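Local coordinates for p-47 protein (Clostridium botulinum E1 str. 'BoNT E Beluga', PDB 5WIX) that is of unknown function but has a topology similar to that of bactericidal/permeability-increasing protein, a TULIP-domain fold that may point to a lipid-binding role, at residues E68-G73 with F77-I82; N263-I268 with N300-E305; G309-T314 with E352-P357; N397-I402 with V424-Q429. All coordinates share one frame; numbering follows the deposited sequence.

Contact 1: residues E68-G73 with F77-I82; sequences EIINGG and FLRIKI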
loop_
_atom_site.group_PDB
_atom_site.type_symbol
_atom_site.label_atom_id
_atom_site.label_comp_id
_atom_site.label_asym_id
_atom_site.label_seq_id
_atom_site.Cartn_x
_atom_site.Cartn_y
_atom_site.Cartn_z
ATOM N N GLU A 68 -11.408 15.892 17.812
ATOM C CA GLU A 68 -11.213 16.199 16.404
ATOM C C GLU A 68 -9.731 16.264 16.093
ATOM O O GLU A 68 -9.020 17.160 16.559
ATOM C CB GLU A 68 -11.906 17.518 16.046
ATOM C CG GLU A 68 -11.768 17.963 14.604
ATOM C CD GLU A 68 -12.398 19.328 14.378
ATOM O OE1 GLU A 68 -13.508 19.565 14.906
ATOM O OE2 GLU A 68 -11.774 20.166 13.693
ATOM N N ILE A 69 -9.271 15.290 15.322
ATOM C CA ILE A 69 -7.870 15.201 14.941
ATOM C C ILE A 69 -7.541 16.344 13.981
ATOM O O ILE A 69 -8.365 16.689 13.119
ATOM C CB ILE A 69 -7.582 13.834 14.300
ATOM C CG1 ILE A 69 -8.252 12.743 15.134
ATOM C CG2 ILE A 69 -6.082 13.591 14.167
ATOM C CD1 ILE A 69 -8.316 11.407 14.453
ATOM N N ILE A 70 -6.369 16.957 14.151
ATOM C CA ILE A 70 -5.973 18.082 13.302
ATOM C C ILE A 70 -4.511 17.968 12.901
ATOM O O ILE A 70 -3.788 17.077 13.365
ATOM C CB ILE A 70 -6.204 19.494 13.989
ATOM C CG1 ILE A 70 -5.160 19.779 15.079
ATOM C CG2 ILE A 70 -7.628 19.638 14.530
ATOM C CD1 ILE A 70 -5.133 21.240 15.565
ATOM N N ASN A 71 -4.080 18.882 12.035
ATOM C CA ASN A 71 -2.677 18.976 11.630
ATOM C C ASN A 71 -1.730 19.219 12.790
ATOM O O ASN A 71 -2.157 19.489 13.906
ATOM C CB ASN A 71 -2.472 20.107 10.620
ATOM C CG ASN A 71 -3.104 19.823 9.277
ATOM O OD1 ASN A 71 -4.261 19.427 9.200
ATOM N ND2 ASN A 71 -2.347 20.038 8.208
ATOM N N GLY A 72 -0.436 19.157 12.504
ATOM C CA GLY A 72 0.580 19.503 13.479
ATOM C C GLY A 72 1.107 18.274 14.179
ATOM O O GLY A 72 2.071 18.342 14.958
ATOM N N GLY A 73 0.455 17.149 13.903
ATOM C CA GLY A 73 0.891 15.867 14.417
ATOM C C GLY A 73 2.214 15.435 13.814
ATOM O O GLY A 73 2.342 15.311 12.593
ATOM N N PHE A 77 2.871 10.729 17.155
ATOM C CA PHE A 77 1.795 11.561 17.701
ATOM C C PHE A 77 0.737 12.143 16.746
ATOM O O PHE A 77 1.029 12.587 15.635
ATOM C CB PHE A 77 2.391 12.695 18.543
ATOM C CG PHE A 77 2.987 12.236 19.843
ATOM C CD1 PHE A 77 2.363 12.524 21.045
ATOM C CD2 PHE A 77 4.170 11.517 19.862
ATOM C CE1 PHE A 77 2.908 12.104 22.244
ATOM C CE2 PHE A 77 4.721 11.094 21.057
ATOM C CZ PHE A 77 4.089 11.386 22.250
ATOM N N LEU A 78 -0.497 12.125 17.243
ATOM C CA LEU A 78 -1.658 12.878 16.777
ATOM C C LEU A 78 -1.794 14.200 17.508
ATOM O O LEU A 78 -1.472 14.276 18.683
ATOM C CB LEU A 78 -2.937 12.096 17.013
ATOM C CG LEU A 78 -3.260 10.936 16.108
ATOM C CD1 LEU A 78 -4.727 10.617 16.267
ATOM C CD2 LEU A 78 -2.938 11.334 14.693
ATOM N N ARG A 79 -2.302 15.228 16.841
ATOM C CA ARG A 79 -2.693 16.428 17.563
ATOM C C ARG A 79 -4.195 16.566 17.466
ATOM O O ARG A 79 -4.745 16.509 16.363
ATOM C CB ARG A 79 -2.010 17.681 17.021
ATOM C CG ARG A 79 -2.638 18.972 17.545
ATOM C CD ARG A 79 -1.996 20.202 16.954
ATOM N NE ARG A 79 -0.548 20.189 17.134
ATOM C CZ ARG A 79 0.233 21.241 16.893
ATOM N NH1 ARG A 79 -0.311 22.381 16.459
ATOM N NH2 ARG A 79 1.551 21.157 17.094
ATOM N N ILE A 80 -4.865 16.731 18.605
ATOM C CA ILE A 80 -6.321 16.722 18.585
ATOM C C ILE A 80 -6.963 17.830 19.405
ATOM O O ILE A 80 -6.489 18.200 20.472
ATOM C CB ILE A 80 -6.892 15.365 19.070
ATOM C CG1 ILE A 80 -6.491 15.082 20.513
ATOM C CG2 ILE A 80 -6.433 14.213 18.166
ATOM C CD1 ILE A 80 -7.103 13.813 21.041
ATOM N N LYS A 81 -8.056 18.346 18.861
ATOM C CA LYS A 81 -8.867 19.384 19.468
ATOM C C LYS A 81 -9.877 18.737 20.423
ATOM O O LYS A 81 -10.622 17.846 20.034
ATOM C CB LYS A 81 -9.571 20.185 18.359
ATOM C CG LYS A 81 -10.059 21.568 18.723
ATOM C CD LYS A 81 -10.641 22.293 17.495
ATOM C CE LYS A 81 -9.565 22.680 16.471
ATOM N NZ LYS A 81 -9.984 23.876 15.666
ATOM N N ILE A 82 -9.897 19.175 21.676
ATOM C CA ILE A 82 -10.811 18.612 22.667
ATOM C C ILE A 82 -11.967 19.580 22.974
ATOM O O ILE A 82 -11.748 20.691 23.451
ATOM C CB ILE A 82 -10.067 18.266 23.977
ATOM C CG1 ILE A 82 -8.808 17.461 23.673
ATOM C CG2 ILE A 82 -10.946 17.465 24.898
ATOM C CD1 ILE A 82 -9.087 16.224 22.900
#
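Arg79 and Ile70 meet on one face of a beta hairpin, where CD1 of Ile70 lies 3.6 Å from CD of Arg79 and the two side chains cross at a slant. The long aliphatic stem of Arg79 suits this place, since it runs past Ile70 and the turn before its charge begins. With CG anti to the backbone N (chi1 167°) and a bend at chi3, the guanidinium is brought over Gly72, whose CA sits 3.8 Å above the centre of its plane; having no side chain, Gly72 leaves room for that flat group. Lys81 shares this face, its CE near CG2 of Ile70.

On the reverse face Ile69 CG1 packs against Ile80 CG2 at 3.8 Å, and its CG2 meets Leu78 CD1. The backbone sets this register: Glu68 and Lys81 are a hydrogen-bonded pair, with Lys81 N donating to Glu68 O at 2.8 Å and Glu68 N to Lys81 O at 3.1 Å, while Ile69 and Ile80 are a non-hydrogen-bonded pair.

Outside the hairpin, Asp141 forms a salt bridge with Arg79 NE. Strand 104-113 pairs with strand 78-85 on its other edge, and Phe192 and Tyr194 of strand 187-195 touch Leu78.

Contact 2: residues N263-I268 with N300-E305; sequences NNFNVI and NDFSME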
loop_
_atom_site.group_PDB
_atom_site.type_symbol
_atom_site.label_atom_id
_atom_site.label_comp_id
_atom_site.label_asym_id
_atom_site.label_seq_id
_atom_site.Cartn_x
_atom_site.Cartn_y
_atom_site.Cartn_z
ATOM N N ASN A 263 8.328 -20.519 -11.807
ATOM C CA ASN A 263 9.495 -21.215 -11.303
ATOM C C ASN A 263 10.613 -21.036 -12.334
ATOM O O ASN A 263 11.802 -21.073 -11.998
ATOM C CB ASN A 263 9.197 -22.697 -11.056
ATOM C CG ASN A 263 10.254 -23.357 -10.190
ATOM O OD1 ASN A 263 10.789 -22.726 -9.270
ATOM N ND2 ASN A 263 10.577 -24.623 -10.484
ATOM N N ASN A 264 10.205 -20.819 -13.588
ATOM C CA ASN A 264 11.106 -20.436 -14.669
ATOM C C ASN A 264 11.608 -18.997 -14.606
ATOM O O ASN A 264 12.534 -18.639 -15.342
ATOM C CB ASN A 264 10.417 -20.654 -16.011
ATOM C CG ASN A 264 10.229 -22.119 -16.323
ATOM O OD1 ASN A 264 9.133 -22.573 -16.640
ATOM N ND2 ASN A 264 11.301 -22.875 -16.200
ATOM N N PHE A 265 11.012 -18.183 -13.724
ATOM C CA PHE A 265 11.327 -16.748 -13.615
ATOM C C PHE A 265 11.925 -16.290 -12.293
ATOM O O PHE A 265 11.552 -16.769 -11.216
ATOM C CB PHE A 265 10.074 -15.915 -13.852
ATOM C CG PHE A 265 9.623 -15.901 -15.268
ATOM C CD1 PHE A 265 10.176 -15.010 -16.164
ATOM C CD2 PHE A 265 8.664 -16.798 -15.710
ATOM C CE1 PHE A 265 9.766 -14.992 -17.468
ATOM C CE2 PHE A 265 8.253 -16.798 -17.017
ATOM C CZ PHE A 265 8.808 -15.890 -17.899
ATOM N N ASN A 266 12.831 -15.321 -12.394
ATOM C CA ASN A 266 13.364 -14.604 -11.241
ATOM C C ASN A 266 12.925 -13.144 -11.239
ATOM O O ASN A 266 12.689 -12.555 -12.297
ATOM C CB ASN A 266 14.892 -14.672 -11.225
ATOM C CG ASN A 266 15.412 -15.786 -10.346
ATOM O OD1 ASN A 266 14.678 -16.318 -9.506
ATOM N ND2 ASN A 266 16.686 -16.142 -10.522
ATOM N N VAL A 267 12.806 -12.547 -10.060
ATOM C CA VAL A 267 12.747 -11.095 -10.023
ATOM C C VAL A 267 13.998 -10.603 -9.305
ATOM O O VAL A 267 14.267 -10.972 -8.158
ATOM C CB VAL A 267 11.451 -10.549 -9.366
ATOM C CG1 VAL A 267 11.067 -11.348 -8.128
ATOM C CG2 VAL A 267 11.607 -9.074 -9.063
ATOM N N ILE A 268 14.772 -9.795 -10.024
ATOM C CA ILE A 268 16.097 -9.353 -9.600
ATOM C C ILE A 268 16.062 -7.952 -8.969
ATOM O O ILE A 268 15.401 -7.042 -9.477
ATOM C CB ILE A 268 17.062 -9.362 -10.803
ATOM C CG1 ILE A 268 17.171 -10.772 -11.364
ATOM C CG2 ILE A 268 18.435 -8.895 -10.402
ATOM C CD1 ILE A 268 17.866 -11.732 -10.417
ATOM N N ASN A 300 15.724 -17.687 -24.706
ATOM C CA ASN A 300 16.904 -18.016 -23.913
ATOM C C ASN A 300 17.274 -17.033 -22.809
ATOM O O ASN A 300 17.795 -17.451 -21.770
ATOM C CB ASN A 300 18.095 -18.186 -24.837
ATOM C CG ASN A 300 18.144 -19.553 -25.439
ATOM O OD1 ASN A 300 17.903 -20.547 -24.750
ATOM N ND2 ASN A 300 18.427 -19.621 -26.735
ATOM N N ASP A 301 17.052 -15.739 -23.053
ATOM C CA ASP A 301 17.085 -14.728 -21.989
ATOM C C ASP A 301 15.907 -13.755 -22.139
ATOM O O ASP A 301 15.524 -13.360 -23.248
ATOM C CB ASP A 301 18.422 -13.978 -21.959
ATOM C CG ASP A 301 18.826 -13.425 -23.307
ATOM O OD1 ASP A 301 17.951 -12.984 -24.079
ATOM O OD2 ASP A 301 20.043 -13.424 -23.589
ATOM N N PHE A 302 15.319 -13.391 -21.006
ATOM C CA PHE A 302 14.070 -12.647 -20.998
ATOM C C PHE A 302 14.146 -11.571 -19.952
ATOM O O PHE A 302 14.644 -11.807 -18.853
ATOM C CB PHE A 302 12.911 -13.581 -20.714
ATOM C CG PHE A 302 11.572 -12.907 -20.616
ATOM C CD1 PHE A 302 10.689 -12.943 -21.691
ATOM C CD2 PHE A 302 11.168 -12.306 -19.443
ATOM C CE1 PHE A 302 9.442 -12.364 -21.604
ATOM C CE2 PHE A 302 9.928 -11.723 -19.348
ATOM C CZ PHE A 302 9.058 -11.756 -20.428
ATOM N N SER A 303 13.637 -10.394 -20.290
ATOM C CA SER A 303 13.680 -9.273 -19.367
ATOM C C SER A 303 12.442 -8.388 -19.505
ATOM O O SER A 303 12.028 -8.034 -20.610
ATOM C CB SER A 303 14.942 -8.453 -19.588
ATOM O OG SER A 303 14.586 -7.106 -19.848
ATOM N N MET A 304 11.845 -8.057 -18.367
ATOM C CA MET A 304 10.738 -7.114 -18.309
ATOM C C MET A 304 10.991 -6.142 -17.159
ATOM O O MET A 304 10.906 -6.532 -15.997
ATOM C CB MET A 304 9.412 -7.851 -18.118
ATOM C CG MET A 304 8.166 -7.049 -18.488
ATOM S SD MET A 304 6.601 -7.951 -18.244
ATOM C CE MET A 304 5.633 -7.428 -19.662
ATOM N N GLU A 305 11.342 -4.896 -17.475
ATOM C CA GLU A 305 11.530 -3.848 -16.451
ATOM C C GLU A 305 10.472 -2.748 -16.590
ATOM O O GLU A 305 9.947 -2.514 -17.682
ATOM C CB GLU A 305 12.950 -3.239 -16.525
ATOM C CG GLU A 305 13.156 -2.141 -17.574
ATOM C CD GLU A 305 14.608 -1.648 -17.656
ATOM O OE1 GLU A 305 15.523 -2.497 -17.722
ATOM O OE2 GLU A 305 14.834 -0.413 -17.659
#
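Phe265 turns the edge of its ring to the face of Phe302, a T-shaped (edge-to-face) pair with planes at 77° and centroids 5.4 Å apart. At the rim of Phe265, in the plane of its ring, lies CD2 of Phe302. The atom that makes the approach is CE1 of Phe265, which is 3.6 Å from Phe302 CD2 and 3.8 Å from Phe302 CE2, so the edge is directed at one side of the second ring and not at its middle.

The pair spans an antiparallel sheet of this TULIP-type protein: strand 275-279 lies between strands 265-269 and 293-307 and pairs with both. The two alpha carbons are therefore 8.9 Å apart, too far for direct strand pairing, so the contact is left to the side chains, which reach across on one side of the sheet. Phenylalanine suits both places, because each ring is large enough to cover the gap and wholly apolar in a buried setting. Its polarised C-H edge against the electron-rich face of another ring should also give a mild electrostatic attraction.

Around the rings, Leu249 of helix 240-252 and Ile277 of the middle strand touch Phe265, while Thr314 and Leu316 of strand 311-322 touch Phe302. Just before Phe302, Asn300 and Asp301 both face Ser317 in a classic beta bulge.

The first torsion of Phe302 completes the meeting: its CB points toward the other strand and the ring is swung to the far side of CB from N (chi1 177°), which brings CG to 4.2 Å from CE1 of Phe265.

Contact 3: residues G309-T314 with E352-P357; sequences GNKLKT and EIYSTP
Lys311 lays the end of its aliphatic chain over one face of the Tyr354 ring. The touching atom is CE, which stands 4.1 Å above the ring plane and is displaced toward the rim, so that its nearest neighbour is CZ, the carbon that carries the hydroxyl.

This meeting lies on the surface of an antiparallel sheet of the TULIP-type fold. Strand 328-343 runs between strands 311-322 and 348-363 and pairs with both, and the alpha carbons of Lys311 and Tyr354 are 8.2 Å apart across it. On the tyrosine side the chain forms a classic beta bulge, Tyr354 and Ser355 both facing Ile337.

Both residues direct CB toward the opposite segment. In Tyr354 the bond from CB to CG points directly away from the residue's own amide nitrogen (chi1 -179°), which extends the ring away from its strand and offers a face to the lysine. Lys311 is nearly extended until it bends at chi4 (61°), a bend that turns the ammonium group toward Asn310 while the methylene before it stays over the ring. The ammonium remains distant from the aromatic face: NZ is 5.8 Å from the ring centroid, at most a weak cation-pi attraction.

Each residue type fits the surface of the sheet. The tyrosine supplies a broad face with one hydroxyl at its far end, and the lysine an oily stem with a charge at its end. That charge also has a long, weak ion pair with Glu308. Its hydrogen bond runs from Lys311 NZ to Asn310 OD1, 3.1 Å long and lying in the plane of the amide carbonyl.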
loop_
_atom_site.group_PDB
_atom_site.type_symbol
_atom_site.label_atom_id
_atom_site.label_comp_id
_atom_site.label_asym_id
_atom_site.label_seq_id
_atom_site.Cartn_x
_atom_site.Cartn_y
_atom_site.Cartn_z
ATOM N N GLY A 309 7.097 4.941 -15.961
ATOM C CA GLY A 309 6.032 4.949 -14.968
ATOM C C GLY A 309 4.947 3.893 -15.087
ATOM O O GLY A 309 4.783 3.078 -14.173
ATOM N N ASN A 310 4.200 3.903 -16.195
ATOM C CA ASN A 310 3.056 2.996 -16.355
ATOM C C ASN A 310 3.206 1.964 -17.500
ATOM O O ASN A 310 2.277 1.188 -17.780
ATOM C CB ASN A 310 1.769 3.806 -16.564
ATOM C CG ASN A 310 1.746 4.561 -17.895
ATOM O OD1 ASN A 310 2.793 4.883 -18.469
ATOM N ND2 ASN A 310 0.537 4.859 -18.384
ATOM N N LYS A 311 4.367 1.950 -18.151
ATOM C CA LYS A 311 4.604 1.004 -19.250
ATOM C C LYS A 311 5.650 -0.090 -18.908
ATOM O O LYS A 311 6.589 0.141 -18.130
ATOM C CB LYS A 311 5.037 1.765 -20.523
ATOM C CG LYS A 311 4.097 2.909 -20.984
ATOM C CD LYS A 311 4.747 3.760 -22.099
ATOM C CE LYS A 311 4.083 5.126 -22.280
ATOM N NZ LYS A 311 4.132 6.013 -21.056
ATOM N N LEU A 312 5.480 -1.278 -19.489
ATOM C CA LEU A 312 6.470 -2.361 -19.375
ATOM C C LEU A 312 7.273 -2.525 -20.668
ATOM O O LEU A 312 6.704 -2.619 -21.760
ATOM C CB LEU A 312 5.784 -3.683 -19.024
ATOM C CG LEU A 312 5.009 -3.669 -17.709
ATOM C CD1 LEU A 312 3.910 -4.658 -17.818
ATOM C CD2 LEU A 312 5.904 -4.032 -16.539
ATOM N N LYS A 313 8.595 -2.522 -20.530
ATOM C CA LYS A 313 9.514 -2.728 -21.647
ATOM C C LYS A 313 9.986 -4.168 -21.609
ATOM O O LYS A 313 10.680 -4.579 -20.674
ATOM C CB LYS A 313 10.715 -1.764 -21.564
ATOM C CG LYS A 313 11.773 -1.921 -22.674
ATOM C CD LYS A 313 12.282 -0.541 -23.169
ATOM C CE LYS A 313 13.612 -0.126 -22.546
ATOM N NZ LYS A 313 14.016 1.266 -22.917
ATOM N N THR A 314 9.601 -4.947 -22.610
ATOM C CA THR A 314 10.012 -6.341 -22.643
ATOM C C THR A 314 11.110 -6.567 -23.675
ATOM O O THR A 314 11.067 -6.024 -24.785
ATOM C CB THR A 314 8.839 -7.230 -22.926
ATOM O OG1 THR A 314 7.721 -6.794 -22.115
ATOM C CG2 THR A 314 9.206 -8.655 -22.599
ATOM N N GLU A 352 -1.931 -3.678 -22.458
ATOM C CA GLU A 352 -2.049 -3.803 -23.885
ATOM C C GLU A 352 -0.729 -3.461 -24.554
ATOM O O GLU A 352 0.215 -2.993 -23.915
ATOM C CB GLU A 352 -3.176 -2.921 -24.399
ATOM C CG GLU A 352 -2.901 -1.467 -24.350
ATOM C CD GLU A 352 -4.133 -0.664 -24.683
ATOM O OE1 GLU A 352 -5.174 -1.310 -24.969
ATOM O OE2 GLU A 352 -4.055 0.589 -24.659
ATOM N N ILE A 353 -0.666 -3.748 -25.846
ATOM C CA ILE A 353 0.518 -3.501 -26.643
ATOM C C ILE A 353 0.623 -2.026 -26.986
ATOM O O ILE A 353 -0.319 -1.462 -27.533
ATOM C CB ILE A 353 0.470 -4.327 -27.937
ATOM C CG1 ILE A 353 0.354 -5.814 -27.593
ATOM C CG2 ILE A 353 1.689 -4.022 -28.825
ATOM C CD1 ILE A 353 1.666 -6.431 -27.062
ATOM N N TYR A 354 1.758 -1.402 -26.672
ATOM C CA TYR A 354 1.978 0.015 -26.995
ATOM C C TYR A 354 2.780 0.145 -28.282
ATOM O O TYR A 354 2.430 0.908 -29.186
ATOM C CB TYR A 354 2.704 0.715 -25.850
ATOM C CG TYR A 354 2.964 2.199 -26.051
ATOM C CD1 TYR A 354 1.955 3.136 -25.840
ATOM C CD2 TYR A 354 4.227 2.669 -26.410
ATOM C CE1 TYR A 354 2.188 4.498 -26.002
ATOM C CE2 TYR A 354 4.468 4.034 -26.572
ATOM C CZ TYR A 354 3.443 4.943 -26.367
ATOM O OH TYR A 354 3.671 6.298 -26.528
ATOM N N SER A 355 3.861 -0.620 -28.363
ATOM C CA SER A 355 4.710 -0.590 -29.541
ATOM C C SER A 355 5.529 -1.855 -29.681
ATOM O O SER A 355 5.816 -2.544 -28.702
ATOM C CB SER A 355 5.650 0.603 -29.475
ATOM O OG SER A 355 6.651 0.365 -28.503
ATOM N N THR A 356 5.935 -2.149 -30.902
ATOM C CA THR A 356 6.882 -3.221 -31.103
ATOM C C THR A 356 8.062 -2.642 -31.846
ATOM O O THR A 356 8.158 -2.755 -33.072
ATOM C CB THR A 356 6.263 -4.404 -31.850
ATOM O OG1 THR A 356 5.311 -3.923 -32.806
ATOM C CG2 THR A 356 5.544 -5.268 -30.865
ATOM N N PRO A 357 8.958 -1.990 -31.093
ATOM C CA PRO A 357 10.104 -1.337 -31.732
ATOM C C PRO A 357 11.118 -2.335 -32.296
ATOM O O PRO A 357 11.948 -1.934 -33.105
ATOM C CB PRO A 357 10.711 -0.483 -30.602
ATOM C CG PRO A 357 10.160 -1.005 -29.337
ATOM C CD PRO A 357 8.856 -1.685 -29.653
#

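Contact 4: residues N397-I402 with V424-Q429; sequences NNFTDI and VGFCIQ
Phe399, in the first turn of helix 399-403, and Ile428, on strand 426-432, bring their alpha carbons to 7.6 Å, and the side chains of the two residues meet between the backbones. This is helix-on-sheet packing near the centre of the chain, against the six-stranded antiparallel sheet of the TULIP-type fold.

Ile428 reaches the helix chiefly with CD1. Its slim, extended branch (chi2 170°) brings that methyl against both Phe399 CD1, at 3.6 Å, and Ile402 CG2, at 3.7 Å, crossing both side chains at about a right angle. Residues 399 and 402 are three apart, so both face the sheet from nearly the same side of the helix. Phe426, two residues before Ile428 on the same side of the strand, adds its ring: CE1 of Phe399 lies at the edge of Phe426, close to its plane. The rings are inclined by 36°, neither stacked nor edge-to-face.

Phe243 and Leu247 of helix 240-252 and Ile420 of the neighbouring strand also touch Phe426, completing an apolar setting to which branched and aromatic side chains are suited. The helix start is capped by Asn398, whose OD1 accepts a weak bond of 3.3 Å from Asp401 N.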
loop_
_atom_site.group_PDB
_atom_site.type_symbol
_atom_site.label_atom_id
_atom_site.label_comp_id
_atom_site.label_asym_id
_atom_site.label_seq_id
_atom_site.Cartn_x
_atom_site.Cartn_y
_atom_site.Cartn_z
ATOM N N ASN A 397 -6.473 -10.638 -9.829
ATOM C CA ASN A 397 -6.622 -10.301 -8.425
ATOM C C ASN A 397 -7.938 -9.645 -8.112
ATOM O O ASN A 397 -8.590 -9.059 -8.990
ATOM C CB ASN A 397 -5.493 -9.406 -7.999
ATOM C CG ASN A 397 -4.155 -10.060 -8.228
ATOM O OD1 ASN A 397 -3.703 -10.173 -9.369
ATOM N ND2 ASN A 397 -3.530 -10.538 -7.150
ATOM N N ASN A 398 -8.362 -9.816 -6.867
ATOM C CA ASN A 398 -9.478 -9.061 -6.340
ATOM C C ASN A 398 -8.886 -7.909 -5.538
ATOM O O ASN A 398 -8.430 -8.105 -4.414
ATOM C CB ASN A 398 -10.373 -9.936 -5.477
ATOM C CG ASN A 398 -11.615 -9.211 -5.013
ATOM O OD1 ASN A 398 -11.726 -7.989 -5.161
ATOM N ND2 ASN A 398 -12.571 -9.958 -4.459
ATOM N N PHE A 399 -8.866 -6.718 -6.120
ATOM C CA PHE A 399 -8.182 -5.604 -5.475
ATOM C C PHE A 399 -8.932 -5.100 -4.257
ATOM O O PHE A 399 -8.322 -4.637 -3.292
ATOM C CB PHE A 399 -7.966 -4.473 -6.465
ATOM C CG PHE A 399 -7.051 -4.847 -7.575
ATOM C CD1 PHE A 399 -5.698 -5.005 -7.335
ATOM C CD2 PHE A 399 -7.549 -5.082 -8.851
ATOM C CE1 PHE A 399 -4.854 -5.349 -8.345
ATOM C CE2 PHE A 399 -6.704 -5.423 -9.870
ATOM C CZ PHE A 399 -5.361 -5.566 -9.624
ATOM N N THR A 400 -10.250 -5.214 -4.292
ATOM C CA THR A 400 -11.035 -4.941 -3.100
ATOM C C THR A 400 -10.580 -5.847 -1.956
ATOM O O THR A 400 -10.484 -5.405 -0.807
ATOM C CB THR A 400 -12.522 -5.157 -3.348
ATOM O OG1 THR A 400 -12.970 -4.282 -4.394
ATOM C CG2 THR A 400 -13.298 -4.892 -2.083
ATOM N N ASP A 401 -10.288 -7.109 -2.280
ATOM C CA ASP A 401 -9.786 -8.036 -1.274
ATOM C C ASP A 401 -8.439 -7.535 -0.754
ATOM O O ASP A 401 -8.159 -7.602 0.451
ATOM C CB ASP A 401 -9.660 -9.453 -1.845
ATOM C CG ASP A 401 -10.955 -10.245 -1.757
ATOM O OD1 ASP A 401 -11.975 -9.686 -1.301
ATOM O OD2 ASP A 401 -10.949 -11.435 -2.148
ATOM N N ILE A 402 -7.627 -7.005 -1.669
ATOM C CA ILE A 402 -6.270 -6.565 -1.346
ATOM C C ILE A 402 -6.251 -5.337 -0.451
ATOM O O ILE A 402 -5.494 -5.289 0.510
ATOM C CB ILE A 402 -5.452 -6.256 -2.615
ATOM C CG1 ILE A 402 -4.874 -7.549 -3.203
ATOM C CG2 ILE A 402 -4.318 -5.263 -2.307
ATOM C CD1 ILE A 402 -4.223 -7.368 -4.582
ATOM N N VAL A 424 5.058 3.784 -11.231
ATOM C CA VAL A 424 6.221 3.179 -10.559
ATOM C C VAL A 424 5.802 2.368 -9.344
ATOM O O VAL A 424 6.184 1.201 -9.186
ATOM C CB VAL A 424 7.262 4.211 -10.111
ATOM C CG1 VAL A 424 8.469 3.495 -9.521
ATOM C CG2 VAL A 424 7.676 5.082 -11.281
ATOM N N GLY A 425 5.031 2.995 -8.472
ATOM C CA GLY A 425 4.421 2.274 -7.383
ATOM C C GLY A 425 3.062 1.816 -7.859
ATOM O O GLY A 425 2.582 2.240 -8.924
ATOM N N PHE A 426 2.428 0.947 -7.085
ATOM C CA PHE A 426 1.135 0.410 -7.490
ATOM C C PHE A 426 0.186 0.832 -6.410
ATOM O O PHE A 426 0.367 0.451 -5.247
ATOM C CB PHE A 426 1.159 -1.127 -7.650
ATOM C CG PHE A 426 -0.171 -1.721 -8.072
ATOM C CD1 PHE A 426 -0.505 -1.835 -9.415
ATOM C CD2 PHE A 426 -1.081 -2.174 -7.122
ATOM C CE1 PHE A 426 -1.726 -2.375 -9.797
ATOM C CE2 PHE A 426 -2.303 -2.725 -7.508
ATOM C CZ PHE A 426 -2.622 -2.822 -8.845
ATOM N N CYS A 427 -0.792 1.651 -6.788
ATOM C CA CYS A 427 -1.622 2.345 -5.822
ATOM C C CYS A 427 -3.077 2.011 -6.016
ATOM O O CYS A 427 -3.625 2.139 -7.126
ATOM C CB CYS A 427 -1.428 3.859 -5.925
ATOM S SG CYS A 427 -2.522 4.842 -4.826
ATOM N N ILE A 428 -3.701 1.593 -4.922
ATOM C CA ILE A 428 -5.127 1.293 -4.909
ATOM C C ILE A 428 -5.812 2.315 -3.993
ATOM O O ILE A 428 -5.264 2.625 -2.942
ATOM C CB ILE A 428 -5.396 -0.152 -4.422
ATOM C CG1 ILE A 428 -4.670 -1.150 -5.317
ATOM C CG2 ILE A 428 -6.874 -0.436 -4.406
ATOM C CD1 ILE A 428 -4.653 -2.614 -4.809
ATOM N N GLN A 429 -6.982 2.814 -4.399
ATOM C CA GLN A 429 -7.730 3.845 -3.681
ATOM C C GLN A 429 -9.215 3.502 -3.593
ATOM O O GLN A 429 -9.782 2.938 -4.530
ATOM C CB GLN A 429 -7.595 5.215 -4.363
ATOM C CG GLN A 429 -6.209 5.843 -4.355
ATOM C CD GLN A 429 -6.152 7.118 -5.180
ATOM O OE1 GLN A 429 -7.021 7.369 -6.044
ATOM N NE2 GLN A 429 -5.134 7.942 -4.921
#

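How the contacts relate
From the N terminus, the chain first makes contact 1, which closes the short turn of a hairpin between strands 58-70 and 78-85. Contacts 2, 3 and 4 follow in series, none nested in or crossing another, and close loops of 31, 37 and 21 residues. Contacts 2 and 3 belong to one sheet, joined where strand 293-307 turns into strand 311-322: Glu305 and Lys313 are probably hydrogen-bonded, and Met304 packs on Leu312. Contact 3 touches contact 4 through a probable backbone bond between Gly309 and Val424, tying the loop before strand 311-322 to the loop before strand 426-432, which lies in the six-stranded sheet. Contact 1 lies apart, its centre about 45 Å from that of contact 3, across the chain's centre.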